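PDB 1O4Z: beta-agarase B from Zobellia galactanivorans, which hydrolyses the beta-1,4 linkages of agarose at random along the chain, with retention of anomeric configuration, and works as a homodimer. Local coordinates for residues S80-K85 / G130-K135; S157-L162 / D171-Y176; I288-E293 / F325-I330. All coordinates share one frame; numbering follows the deposited sequence.

In the fold
Strands 127-134, 156-163, 168-176 and 286-293 are neighbours in one curved sheet of the GH16 jelly-roll sandwich, and all three contacts reach it. Contact 1, only partly buried and about 16 Å from the centre of the chain, sets helix 80-85 on it through lysine-to-carbonyl bonds and one apolar touch. Contact 2, buried about 2 Å from that centre, lies within the sheet: a backbone-bonded hairpin with carboxylates on one side and hydrocarbon on the other. Contact 3, also buried, spans from the sheet to strand 324-337 and is apolar. Strand 286-293 ties them together, with Ser134 N bonded to Ile288 O and Trp160 O to Ile289 N. Contacts 1 and 2 do not touch.

Contact 1. Residues S80-K85 / G130-K135; sequences SEFLEK and GCITSK
Lys135 reaches along residues 83-85 and carries both hydrogen bonds of the contact. CB lies 3.7 Å from Lys85 O and CG a little farther from the same oxygen; beyond CG the chain is fully extended, carrying CD and CE past Leu83 O. At the tip NZ binds Leu83 O at 2.6 Å, approaching in the carbonyl plane on a lone pair, and sits 4.0 Å from Leu83 CB. With CG anti to the carbonyl carbon (chi1 -79°), the side chain runs back over the helix. Lys135 N meanwhile donates to Lys85 O at 2.9 Å. One lysine thus grips two carbonyls, one with NZ and one with its backbone N. Deeper in, Phe82 presents its ring edge to Ile132: Ile132 CG2 lies at that edge, close to the plane, 4.0 Å from Phe82 CZ. Phe82 is buried and also meets the ring of Trp86, while Lys85 turns its own amine away to Ser66 O and Glu64 O. The helix packs on strand 127-134 beside the short strand 86-87, with Leu114 and Met116 of strand 113-120 touching Ile132 as well.

Contact 2. Residues S157-L162 / D171-Y176; sequences SDVWLL and DILEAY
The Trp160 ring and the Asp171 carboxylate run alongside each other in one direction on the cleft side of this hairpin, their planes 54° apart. Asp171 OD1 comes obliquely to the indole, 4.0 Å from Trp160 CE3, and is closest to Trp160 CB at 3.5 Å. At the next non-hydrogen-bonded pair, beyond a bulge, the carboxylates of Asp158 and Glu174 are neighbours too, planes 77° apart and Asp158 OD1 4.1 Å from Glu174 OE2; that OD1 is buried with no partner in the model. The interruption is a classic beta bulge: Ile172 and Leu173 both face Val159, whose O takes a straight bond from Leu173 N at 3.0 Å and a weak one from Ile172 N. It brings Glu174 onto the cleft side with Glu169 and Asp171, the spacing of the GH16 catalytic sequence. By similarity to other GH16 enzymes Glu174 is the proton donor and Glu169 the nucleophile; His196 binds Glu174 OE1. Beneath these acids runs an antiparallel ladder, in which Ser157 pairs with Ala175 and Val159 N donates to Leu173 O at 2.9 Å. On the core side, Val159 CG2 meets Leu173 CD2 at 4.1 Å, and Ile172 CD1 rests against Leu161 CG at the same distance.

Contact 3. Residues I288-E293 / F325-I330; sequences IIINTE and FGVDWI. With NA (sodium ion), chain I.
Phe325 and Thr292 pass in opposing senses at one end of a sheet-to-sheet contact inside the beta sandwich of this GH16 jelly roll. The strands run nearly antiparallel at 160°, but their axes come no closer than 8.7 Å, so the interval is filled mostly by side chains. Packing is closest here: Thr292 CG2 lies 3.6 Å from Phe325 CB, and Asn291 O sits 3.7 Å from Phe325 CD2. The Ile290 side chain crosses that of Phe325 at about a right angle, its CG2, anti to the backbone N, 3.8 Å from Phe325 CE2 and also meeting Val327 CG2. That valine methyl in turn lies over one face of the phenyl ring, offset toward the rim. Toward Ile330 the contact narrows to branch-tip methyls: Ile330 CD1 meets Ile288 CG2 at 3.8 Å, and Ile290 CD1 only at 4.3 Å. The outer sides do other work. Asn291 ND2 donates to Glu293 OE2, holding a substrate-binding carboxylate, while Asp328, partly exposed, turns from the core. A classic bulge sets Asp328 and Trp329 both opposite Arg147, which salt-bridges Asp328 OD2. Asn68 and Gly112 help complete the sodium site, where Asp328 OD1 binds the ion at 2.3 Å and Asp328 O at 2.4 Å.

Contact 1. Residues S80-K85 / G130-K135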
ATOM      1  N   SER B  80      28.589   9.025  21.851  1.00 29.21           N
ATOM      2  CA  SER B  80      27.366   8.285  22.121  1.00 29.16           C
ATOM      3  C   SER B  80      26.086   8.999  21.712  1.00 28.84           C
ATOM      4  O   SER B  80      25.122   8.340  21.350  1.00 28.83           O
ATOM      5  CB  SER B  80      27.312   7.859  23.595  1.00 29.17           C
ATOM      6  OG  SER B  80      26.616   8.811  24.384  0.80 30.78           O
ATOM      7  N   GLU B  81      26.073  10.333  21.757  1.00 28.72           N
ATOM      8  CA  GLU B  81      24.884  11.088  21.357  1.00 28.48           C
ATOM      9  C   GLU B  81      24.601  10.940  19.853  1.00 28.06           C
ATOM     10  O   GLU B  81      23.459  10.683  19.462  1.00 28.13           O
ATOM     11  CB  GLU B  81      24.988  12.556  21.768  1.00 28.43           C
ATOM     12  CG  GLU B  81      23.635  13.249  21.854  0.50 27.86           C
ATOM     13  CD  GLU B  81      23.627  14.451  22.778  0.50 26.42           C
ATOM     14  OE1 GLU B  81      24.654  14.724  23.433  0.50 25.65           O
ATOM     15  OE2 GLU B  81      22.582  15.118  22.849  0.50 24.48           O
ATOM     16  N   PHE B  82      25.637  11.063  19.024  1.00 27.29           N
ATOM     17  CA  PHE B  82      25.510  10.813  17.592  1.00 26.66           C
ATOM     18  C   PHE B  82      25.079   9.383  17.326  1.00 26.63           C
ATOM     19  O   PHE B  82      24.169   9.138  16.536  1.00 25.99           O
ATOM     20  CB  PHE B  82      26.837  11.044  16.892  1.00 26.62           C
ATOM     21  CG  PHE B  82      26.791  10.839  15.403  1.00 25.00           C
ATOM     22  CD1 PHE B  82      26.443  11.881  14.554  1.00 24.08           C
ATOM     23  CD2 PHE B  82      27.144   9.626  14.847  1.00 23.64           C
ATOM     24  CE1 PHE B  82      26.443  11.704  13.174  1.00 22.26           C
ATOM     25  CE2 PHE B  82      27.130   9.440  13.479  1.00 22.96           C
ATOM     26  CZ  PHE B  82      26.785  10.489  12.641  1.00 22.20           C
ATOM     27  N   LEU B  83      25.740   8.446  17.998  1.00 26.54           N
ATOM     28  CA  LEU B  83      25.594   7.029  17.679  1.00 26.63           C
ATOM     29  C   LEU B  83      24.276   6.402  18.135  1.00 26.48           C
ATOM     30  O   LEU B  83      23.937   5.318  17.681  1.00 25.77           O
ATOM     31  CB  LEU B  83      26.780   6.217  18.229  1.00 26.44           C
ATOM     32  CG  LEU B  83      28.117   6.429  17.523  1.00 26.69           C
ATOM     33  CD1 LEU B  83      29.225   5.658  18.261  1.00 26.50           C
ATOM     34  CD2 LEU B  83      28.063   6.029  16.049  1.00 26.30           C
ATOM     35  N   GLU B  84      23.540   7.071  19.023  1.00 26.68           N
ATOM     36  CA  GLU B  84      22.204   6.594  19.406  1.00 27.06           C
ATOM     37  C   GLU B  84      21.194   6.757  18.268  1.00 26.66           C
ATOM     38  O   GLU B  84      20.235   5.991  18.181  1.00 26.95           O
ATOM     39  CB  GLU B  84      21.669   7.288  20.677  1.00 27.38           C
ATOM     40  CG  GLU B  84      21.824   8.803  20.666  0.50 28.39           C
ATOM     41  CD  GLU B  84      20.703   9.568  21.349  0.50 29.90           C
ATOM     42  OE1 GLU B  84      19.953   8.970  22.170  0.50 29.67           O
ATOM     43  OE2 GLU B  84      20.593  10.791  21.057  0.50 29.29           O
ATOM     44  N   LYS B  85      21.412   7.750  17.405  1.00 25.97           N
ATOM     45  CA  LYS B  85      20.504   8.041  16.299  1.00 25.34           C
ATOM     46  C   LYS B  85      21.061   7.712  14.904  1.00 24.70           C
ATOM     47  O   LYS B  85      20.291   7.435  13.967  1.00 24.56           O
ATOM     48  CB  LYS B  85      20.117   9.510  16.369  1.00 25.36           C
ATOM     49  CG  LYS B  85      19.267   9.819  17.566  1.00 25.97           C
ATOM     50  CD  LYS B  85      18.767  11.248  17.568  1.00 26.36           C
ATOM     51  CE  LYS B  85      17.901  11.504  18.794  1.00 26.65           C
ATOM     52  NZ  LYS B  85      17.546  12.939  18.919  1.00 28.13           N
ATOM     53  N   GLY B 130      31.411  12.152   2.981  1.00 20.33           N
ATOM     54  CA  GLY B 130      30.580  11.682   4.068  1.00 20.20           C
ATOM     55  C   GLY B 130      29.261  11.044   3.659  1.00 19.89           C
ATOM     56  O   GLY B 130      28.713  11.318   2.592  1.00 19.22           O
ATOM     57  N   CYS B 131      28.792  10.165   4.533  1.00 19.29           N
ATOM     58  CA  CYS B 131      27.496   9.529   4.434  1.00 19.08           C
ATOM     59  C   CYS B 131      27.109   9.041   5.832  1.00 19.29           C
ATOM     60  O   CYS B 131      27.896   8.376   6.509  1.00 18.95           O
ATOM     61  CB  CYS B 131      27.517   8.352   3.464  1.00 18.78           C
ATOM     62  SG  CYS B 131      25.850   7.717   3.115  1.00 18.03           S
ATOM     63  N   ILE B 132      25.906   9.400   6.268  1.00 19.24           N
ATOM     64  CA  ILE B 132      25.345   8.874   7.502  1.00 19.00           C
ATOM     65  C   ILE B 132      23.943   8.324   7.257  1.00 19.21           C
ATOM     66  O   ILE B 132      23.250   8.773   6.337  1.00 18.71           O
ATOM     67  CB  ILE B 132      25.375   9.964   8.637  1.00 18.83           C
ATOM     68  CG1 ILE B 132      24.253  10.987   8.509  1.00 17.28           C
ATOM     69  CG2 ILE B 132      26.721  10.682   8.669  1.00 18.89           C
ATOM     70  CD1 ILE B 132      24.037  11.800   9.815  1.00 17.00           C
ATOM     71  N   THR B 133      23.548   7.318   8.045  1.00 19.47           N
ATOM     72  CA  THR B 133      22.192   6.803   7.994  1.00 19.60           C
ATOM     73  C   THR B 133      21.560   6.575   9.375  1.00 19.62           C
ATOM     74  O   THR B 133      22.229   6.258  10.353  1.00 18.96           O
ATOM     75  CB  THR B 133      22.010   5.616   6.975  1.00 19.85           C
ATOM     76  OG1 THR B 133      21.431   4.464   7.588  1.00 20.43           O
ATOM     77  CG2 THR B 133      23.273   5.152   6.357  1.00 18.31           C
ATOM     78  N   SER B 134      20.251   6.795   9.441  1.00 19.49           N
ATOM     79  CA  SER B 134      19.529   6.683  10.690  1.00 19.62           C
ATOM     80  C   SER B 134      19.545   5.237  11.164  1.00 20.07           C
ATOM     81  O   SER B 134      19.601   4.315  10.349  1.00 19.91           O
ATOM     82  CB  SER B 134      18.094   7.192  10.560  1.00 19.33           C
ATOM     83  OG  SER B 134      17.377   6.468   9.593  1.00 16.48           O
ATOM     84  N   LYS B 135      19.537   5.059  12.483  1.00 20.89           N
ATOM     85  CA  LYS B 135      19.486   3.725  13.101  1.00 21.75           C
ATOM     86  C   LYS B 135      18.053   3.219  13.273  1.00 21.67           C
ATOM     87  O   LYS B 135      17.844   2.032  13.526  1.00 22.43           O
ATOM     88  CB  LYS B 135      20.241   3.723  14.425  1.00 22.06           C
ATOM     89  CG  LYS B 135      21.762   3.637  14.188  1.00 23.59           C
ATOM     90  CD  LYS B 135      22.557   3.522  15.456  1.00 24.45           C
ATOM     91  CE  LYS B 135      24.034   3.279  15.129  1.00 26.13           C
ATOM     92  NZ  LYS B 135      24.854   3.208  16.374  1.00 28.02           N
TER

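Contact 2. Residues S157-L162 / D171-Y176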
ATOM      1  N   SER B 157      24.444  17.186  -3.113  1.00 15.31           N
ATOM      2  CA  SER B 157      24.109  17.342  -1.698  1.00 15.16           C
ATOM      3  C   SER B 157      22.754  16.636  -1.538  1.00 15.47           C
ATOM      4  O   SER B 157      21.790  16.977  -2.235  1.00 15.79           O
ATOM      5  CB  SER B 157      24.024  18.817  -1.358  1.00 14.82           C
ATOM      6  OG  SER B 157      25.243  19.480  -1.647  1.00 14.53           O
ATOM      7  N   ASP B 158      22.700  15.617  -0.675  1.00 15.53           N
ATOM      8  CA  ASP B 158      21.550  14.717  -0.617  1.00 15.76           C
ATOM      9  C   ASP B 158      21.002  14.522   0.786  1.00 15.54           C
ATOM     10  O   ASP B 158      21.761  14.322   1.737  1.00 15.09           O
ATOM     11  CB  ASP B 158      21.875  13.312  -1.153  1.00 16.09           C
ATOM     12  CG  ASP B 158      22.574  13.332  -2.489  1.00 17.37           C
ATOM     13  OD1 ASP B 158      22.072  14.028  -3.401  1.00 18.05           O
ATOM     14  OD2 ASP B 158      23.624  12.661  -2.707  1.00 17.33           O
ATOM     15  N   VAL B 159      19.671  14.575   0.874  1.00 15.49           N
ATOM     16  CA  VAL B 159      18.902  14.045   1.988  1.00 15.29           C
ATOM     17  C   VAL B 159      17.839  13.168   1.368  1.00 15.11           C
ATOM     18  O   VAL B 159      17.017  13.630   0.592  1.00 15.17           O
ATOM     19  CB  VAL B 159      18.206  15.143   2.808  1.00 15.64           C
ATOM     20  CG1 VAL B 159      17.494  14.516   4.049  1.00 15.71           C
ATOM     21  CG2 VAL B 159      19.203  16.206   3.224  1.00 14.93           C
ATOM     22  N   TRP B 160      17.857  11.891   1.702  1.00 15.20           N
ATOM     23  CA  TRP B 160      17.002  10.929   1.037  1.00 15.03           C
ATOM     24  C   TRP B 160      16.640   9.759   1.929  1.00 15.71           C
ATOM     25  O   TRP B 160      17.131   9.647   3.057  1.00 15.53           O
ATOM     26  CB  TRP B 160      17.615  10.477  -0.286  1.00 15.12           C
ATOM     27  CG  TRP B 160      18.999   9.938  -0.223  1.00 14.46           C
ATOM     28  CD1 TRP B 160      20.110  10.560   0.259  1.00 14.26           C
ATOM     29  CD2 TRP B 160      19.425   8.657  -0.672  1.00 14.69           C
ATOM     30  NE1 TRP B 160      21.211   9.749   0.120  1.00 13.59           N
ATOM     31  CE2 TRP B 160      20.816   8.569  -0.439  1.00 15.23           C
ATOM     32  CE3 TRP B 160      18.772   7.563  -1.241  1.00 13.25           C
ATOM     33  CZ2 TRP B 160      21.558   7.437  -0.760  1.00 16.89           C
ATOM     34  CZ3 TRP B 160      19.494   6.457  -1.562  1.00 15.96           C
ATOM     35  CH2 TRP B 160      20.885   6.395  -1.333  1.00 15.88           C
ATOM     36  N   LEU B 161      15.730   8.931   1.413  1.00 15.82           N
ATOM     37  CA  LEU B 161      15.194   7.774   2.095  1.00 15.82           C
ATOM     38  C   LEU B 161      15.382   6.556   1.199  1.00 15.93           C
ATOM     39  O   LEU B 161      15.239   6.652  -0.017  1.00 15.59           O
ATOM     40  CB  LEU B 161      13.705   7.960   2.368  1.00 15.93           C
ATOM     41  CG  LEU B 161      13.302   9.243   3.082  1.00 16.03           C
ATOM     42  CD1 LEU B 161      11.774   9.304   3.247  1.00 17.39           C
ATOM     43  CD2 LEU B 161      13.965   9.338   4.410  1.00 15.68           C
ATOM     44  N   LEU B 162      15.678   5.410   1.799  1.00 16.03           N
ATOM     45  CA  LEU B 162      15.937   4.197   1.039  1.00 16.56           C
ATOM     46  C   LEU B 162      15.532   2.964   1.824  1.00 16.55           C
ATOM     47  O   LEU B 162      15.927   2.800   2.984  1.00 16.46           O
ATOM     48  CB  LEU B 162      17.434   4.118   0.699  1.00 16.81           C
ATOM     49  CG  LEU B 162      17.947   2.944  -0.157  1.00 17.67           C
ATOM     50  CD1 LEU B 162      17.373   3.004  -1.588  1.00 17.44           C
ATOM     51  CD2 LEU B 162      19.505   2.893  -0.181  1.00 16.12           C
ATOM     52  N   ASP B 171      13.722  10.874  -2.682  1.00 15.74           N
ATOM     53  CA  ASP B 171      14.716  11.938  -2.627  1.00 15.71           C
ATOM     54  C   ASP B 171      14.074  13.264  -2.222  1.00 15.58           C
ATOM     55  O   ASP B 171      13.341  13.871  -2.997  1.00 15.97           O
ATOM     56  CB  ASP B 171      15.405  12.055  -3.978  1.00 15.68           C
ATOM     57  CG  ASP B 171      15.987  10.733  -4.442  1.00 17.36           C
ATOM     58  OD1 ASP B 171      16.649  10.047  -3.622  1.00 19.15           O
ATOM     59  OD2 ASP B 171      15.821  10.284  -5.597  1.00 19.48           O
ATOM     60  N   ILE B 172      14.351  13.691  -0.996  1.00 15.48           N
ATOM     61  CA  ILE B 172      13.816  14.935  -0.452  1.00 15.33           C
ATOM     62  C   ILE B 172      14.614  16.112  -1.015  1.00 15.43           C
ATOM     63  O   ILE B 172      14.045  17.130  -1.405  1.00 14.97           O
ATOM     64  CB  ILE B 172      13.868  14.907   1.101  1.00 14.98           C
ATOM     65  CG1 ILE B 172      13.120  13.678   1.628  1.00 14.93           C
ATOM     66  CG2 ILE B 172      13.238  16.150   1.714  1.00 14.17           C
ATOM     67  CD1 ILE B 172      13.423  13.332   3.069  1.00 15.15           C
ATOM     68  N   LEU B 173      15.936  15.956  -1.038  1.00 15.64           N
ATOM     69  CA  LEU B 173      16.860  16.943  -1.598  1.00 15.75           C
ATOM     70  C   LEU B 173      17.986  16.244  -2.351  1.00 15.99           C
ATOM     71  O   LEU B 173      18.756  15.471  -1.755  1.00 15.97           O
ATOM     72  CB  LEU B 173      17.478  17.783  -0.490  1.00 16.08           C
ATOM     73  CG  LEU B 173      18.701  18.646  -0.845  1.00 16.59           C
ATOM     74  CD1 LEU B 173      18.255  19.813  -1.718  1.00 17.41           C
ATOM     75  CD2 LEU B 173      19.364  19.156   0.418  1.00 16.58           C
ATOM     76  N   GLU B 174      18.089  16.527  -3.646  1.00 15.90           N
ATOM     77  CA  GLU B 174      19.253  16.133  -4.436  1.00 16.38           C
ATOM     78  C   GLU B 174      19.612  17.338  -5.291  1.00 16.33           C
ATOM     79  O   GLU B 174      18.841  17.722  -6.159  1.00 16.28           O
ATOM     80  CB  GLU B 174      18.946  14.897  -5.301  1.00 17.12           C
ATOM     81  CG  GLU B 174      20.028  14.547  -6.324  1.00 17.62           C
ATOM     82  CD  GLU B 174      19.828  13.192  -6.988  1.00 19.71           C
ATOM     83  OE1 GLU B 174      18.727  12.931  -7.536  1.00 21.00           O
ATOM     84  OE2 GLU B 174      20.789  12.381  -6.982  1.00 20.62           O
ATOM     85  N   ALA B 175      20.752  17.962  -5.017  1.00 16.22           N
ATOM     86  CA  ALA B 175      21.076  19.256  -5.624  1.00 16.03           C
ATOM     87  C   ALA B 175      22.555  19.391  -5.879  1.00 15.93           C
ATOM     88  O   ALA B 175      23.369  19.023  -5.041  1.00 16.00           O
ATOM     89  CB  ALA B 175      20.604  20.388  -4.730  1.00 16.04           C
ATOM     90  N   TYR B 176      22.891  19.948  -7.035  1.00 15.91           N
ATOM     91  CA  TYR B 176      24.272  20.150  -7.462  1.00 15.97           C
ATOM     92  C   TYR B 176      24.479  21.655  -7.516  1.00 15.90           C
ATOM     93  O   TYR B 176      24.085  22.296  -8.474  1.00 16.26           O
ATOM     94  CB  TYR B 176      24.493  19.491  -8.832  1.00 15.77           C
ATOM     95  CG  TYR B 176      23.906  18.087  -8.957  1.00 16.42           C
ATOM     96  CD1 TYR B 176      22.561  17.900  -9.323  1.00 15.53           C
ATOM     97  CD2 TYR B 176      24.689  16.950  -8.721  1.00 15.06           C
ATOM     98  CE1 TYR B 176      22.008  16.632  -9.443  1.00 16.65           C
ATOM     99  CE2 TYR B 176      24.140  15.658  -8.857  1.00 16.93           C
ATOM    100  CZ  TYR B 176      22.789  15.508  -9.220  1.00 17.61           C
ATOM    101  OH  TYR B 176      22.222  14.246  -9.347  1.00 15.54           O
TER
HETATM  102  O   HOH W   1      25.838  20.171  -3.973  1.00 14.89           O

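Contact 3. Residues I288-E293 / F325-I330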
ATOM      1  N   ILE B 288      16.822   6.829   6.696  1.00 17.42           N
ATOM      2  CA  ILE B 288      17.153   8.204   6.358  1.00 17.35           C
ATOM      3  C   ILE B 288      18.642   8.270   6.079  1.00 16.94           C
ATOM      4  O   ILE B 288      19.446   7.819   6.889  1.00 17.31           O
ATOM      5  CB  ILE B 288      16.835   9.184   7.528  1.00 17.72           C
ATOM      6  CG1 ILE B 288      15.365   9.060   7.957  1.00 18.16           C
ATOM      7  CG2 ILE B 288      17.174  10.625   7.089  1.00 17.34           C
ATOM      8  CD1 ILE B 288      14.971   9.965   9.128  1.00 18.92           C
ATOM      9  N   ILE B 289      19.006   8.846   4.947  1.00 16.51           N
ATOM     10  CA  ILE B 289      20.401   8.975   4.547  1.00 16.30           C
ATOM     11  C   ILE B 289      20.709  10.425   4.208  1.00 16.08           C
ATOM     12  O   ILE B 289      19.950  11.088   3.512  1.00 15.42           O
ATOM     13  CB  ILE B 289      20.707   8.070   3.336  1.00 16.79           C
ATOM     14  CG1 ILE B 289      20.437   6.609   3.689  1.00 17.82           C
ATOM     15  CG2 ILE B 289      22.172   8.238   2.899  1.00 16.89           C
ATOM     16  CD1 ILE B 289      20.218   5.729   2.506  1.00 20.02           C
ATOM     17  N   ILE B 290      21.821  10.920   4.733  1.00 16.17           N
ATOM     18  CA  ILE B 290      22.307  12.238   4.386  1.00 16.15           C
ATOM     19  C   ILE B 290      23.745  12.056   3.933  1.00 16.47           C
ATOM     20  O   ILE B 290      24.563  11.505   4.667  1.00 16.47           O
ATOM     21  CB  ILE B 290      22.220  13.201   5.591  1.00 16.40           C
ATOM     22  CG1 ILE B 290      20.801  13.310   6.130  1.00 15.51           C
ATOM     23  CG2 ILE B 290      22.711  14.589   5.222  1.00 16.69           C
ATOM     24  CD1 ILE B 290      20.736  13.960   7.553  1.00 15.87           C
ATOM     25  N   ASN B 291      24.043  12.492   2.716  1.00 16.28           N
ATOM     26  CA  ASN B 291      25.376  12.341   2.167  1.00 16.26           C
ATOM     27  C   ASN B 291      25.712  13.382   1.100  1.00 16.38           C
ATOM     28  O   ASN B 291      24.916  14.259   0.788  1.00 16.29           O
ATOM     29  CB  ASN B 291      25.584  10.912   1.609  1.00 16.54           C
ATOM     30  CG  ASN B 291      24.875  10.670   0.269  1.00 15.66           C
ATOM     31  OD1 ASN B 291      24.594  11.594  -0.493  1.00 17.12           O
ATOM     32  ND2 ASN B 291      24.604   9.415  -0.017  1.00 13.37           N
ATOM     33  N   THR B 292      26.923  13.287   0.569  1.00 16.37           N
ATOM     34  CA  THR B 292      27.240  13.906  -0.705  1.00 16.45           C
ATOM     35  C   THR B 292      27.708  12.782  -1.605  1.00 16.79           C
ATOM     36  O   THR B 292      28.089  11.722  -1.115  1.00 16.14           O
ATOM     37  CB  THR B 292      28.303  15.045  -0.579  1.00 16.42           C
ATOM     38  OG1 THR B 292      29.574  14.524  -0.152  1.00 16.01           O
ATOM     39  CG2 THR B 292      27.906  16.060   0.497  1.00 15.63           C
ATOM     40  N   GLU B 293      27.628  13.001  -2.916  1.00 16.85           N
ATOM     41  CA  GLU B 293      27.961  11.971  -3.895  1.00 17.42           C
ATOM     42  C   GLU B 293      28.542  12.557  -5.179  1.00 17.67           C
ATOM     43  O   GLU B 293      28.064  13.562  -5.691  1.00 17.56           O
ATOM     44  CB  GLU B 293      26.713  11.161  -4.263  1.00 17.21           C
ATOM     45  CG  GLU B 293      26.223  10.208  -3.199  1.00 17.88           C
ATOM     46  CD  GLU B 293      24.890   9.580  -3.564  1.00 19.06           C
ATOM     47  OE1 GLU B 293      24.516   9.646  -4.757  1.00 20.00           O
ATOM     48  OE2 GLU B 293      24.215   9.031  -2.654  1.00 18.24           O
ATOM     49  N   PHE B 325      28.933  20.162   3.172  1.00 18.68           N
ATOM     50  CA  PHE B 325      27.479  20.147   3.242  1.00 18.47           C
ATOM     51  C   PHE B 325      27.108  20.297   4.698  1.00 18.40           C
ATOM     52  O   PHE B 325      27.607  19.583   5.540  1.00 18.72           O
ATOM     53  CB  PHE B 325      26.955  18.822   2.665  1.00 18.69           C
ATOM     54  CG  PHE B 325      25.451  18.707   2.560  1.00 18.38           C
ATOM     55  CD1 PHE B 325      24.650  19.792   2.258  1.00 19.57           C
ATOM     56  CD2 PHE B 325      24.842  17.461   2.721  1.00 18.89           C
ATOM     57  CE1 PHE B 325      23.256  19.649   2.150  1.00 19.65           C
ATOM     58  CE2 PHE B 325      23.467  17.299   2.598  1.00 17.18           C
ATOM     59  CZ  PHE B 325      22.670  18.391   2.322  1.00 18.76           C
ATOM     60  N   GLY B 326      26.245  21.256   4.986  1.00 18.58           N
ATOM     61  CA  GLY B 326      25.781  21.514   6.335  1.00 18.66           C
ATOM     62  C   GLY B 326      24.287  21.275   6.493  1.00 18.56           C
ATOM     63  O   GLY B 326      23.489  21.735   5.679  1.00 18.42           O
ATOM     64  N   VAL B 327      23.923  20.552   7.542  1.00 18.40           N
ATOM     65  CA  VAL B 327      22.535  20.315   7.901  1.00 18.63           C
ATOM     66  C   VAL B 327      22.343  20.790   9.329  1.00 18.64           C
ATOM     67  O   VAL B 327      22.894  20.212  10.264  1.00 18.47           O
ATOM     68  CB  VAL B 327      22.148  18.815   7.799  1.00 18.72           C
ATOM     69  CG1 VAL B 327      20.711  18.595   8.306  1.00 18.37           C
ATOM     70  CG2 VAL B 327      22.307  18.308   6.336  1.00 18.50           C
ATOM     71  N   ASP B 328      21.569  21.856   9.493  1.00 18.99           N
ATOM     72  CA  ASP B 328      21.286  22.414  10.813  1.00 19.01           C
ATOM     73  C   ASP B 328      20.393  21.459  11.609  1.00 18.93           C
ATOM     74  O   ASP B 328      20.633  21.216  12.782  1.00 18.79           O
ATOM     75  CB  ASP B 328      20.630  23.787  10.648  1.00 19.46           C
ATOM     76  CG  ASP B 328      20.353  24.498  11.974  1.00 20.57           C
ATOM     77  OD1 ASP B 328      20.913  24.127  13.029  1.00 20.79           O
ATOM     78  OD2 ASP B 328      19.570  25.462  12.035  1.00 22.16           O
ATOM     79  N   TRP B 329      19.350  20.938  10.971  1.00 19.04           N
ATOM     80  CA  TRP B 329      18.485  19.976  11.623  1.00 18.86           C
ATOM     81  C   TRP B 329      17.677  19.154  10.656  1.00 18.93           C
ATOM     82  O   TRP B 329      17.493  19.532   9.496  1.00 19.28           O
ATOM     83  CB  TRP B 329      17.548  20.653  12.642  1.00 18.80           C
ATOM     84  CG  TRP B 329      16.836  21.939  12.235  1.00 18.18           C
ATOM     85  CD1 TRP B 329      17.145  23.212  12.642  1.00 16.94           C
ATOM     86  CD2 TRP B 329      15.644  22.062  11.443  1.00 16.88           C
ATOM     87  NE1 TRP B 329      16.249  24.112  12.120  1.00 16.64           N
ATOM     88  CE2 TRP B 329      15.315  23.434  11.384  1.00 16.62           C
ATOM     89  CE3 TRP B 329      14.836  21.156  10.760  1.00 16.81           C
ATOM     90  CZ2 TRP B 329      14.226  23.909  10.667  1.00 16.82           C
ATOM     91  CZ3 TRP B 329      13.757  21.624  10.056  1.00 16.95           C
ATOM     92  CH2 TRP B 329      13.456  22.980  10.015  1.00 16.94           C
ATOM     93  N   ILE B 330      17.205  18.018  11.149  1.00 18.77           N
ATOM     94  CA  ILE B 330      16.235  17.195  10.443  1.00 18.89           C
ATOM     95  C   ILE B 330      15.151  16.821  11.438  1.00 19.00           C
ATOM     96  O   ILE B 330      15.447  16.288  12.503  1.00 18.84           O
ATOM     97  CB  ILE B 330      16.881  15.944   9.831  1.00 18.89           C
ATOM     98  CG1 ILE B 330      15.844  15.168   9.014  1.00 18.79           C
ATOM     99  CG2 ILE B 330      17.514  15.040  10.894  1.00 18.97           C
ATOM    100  CD1 ILE B 330      16.466  14.294   7.947  1.00 19.09           C
TER
HETATM  101 NA    NA I1005      21.287  22.477  14.652  1.00 25.41          NA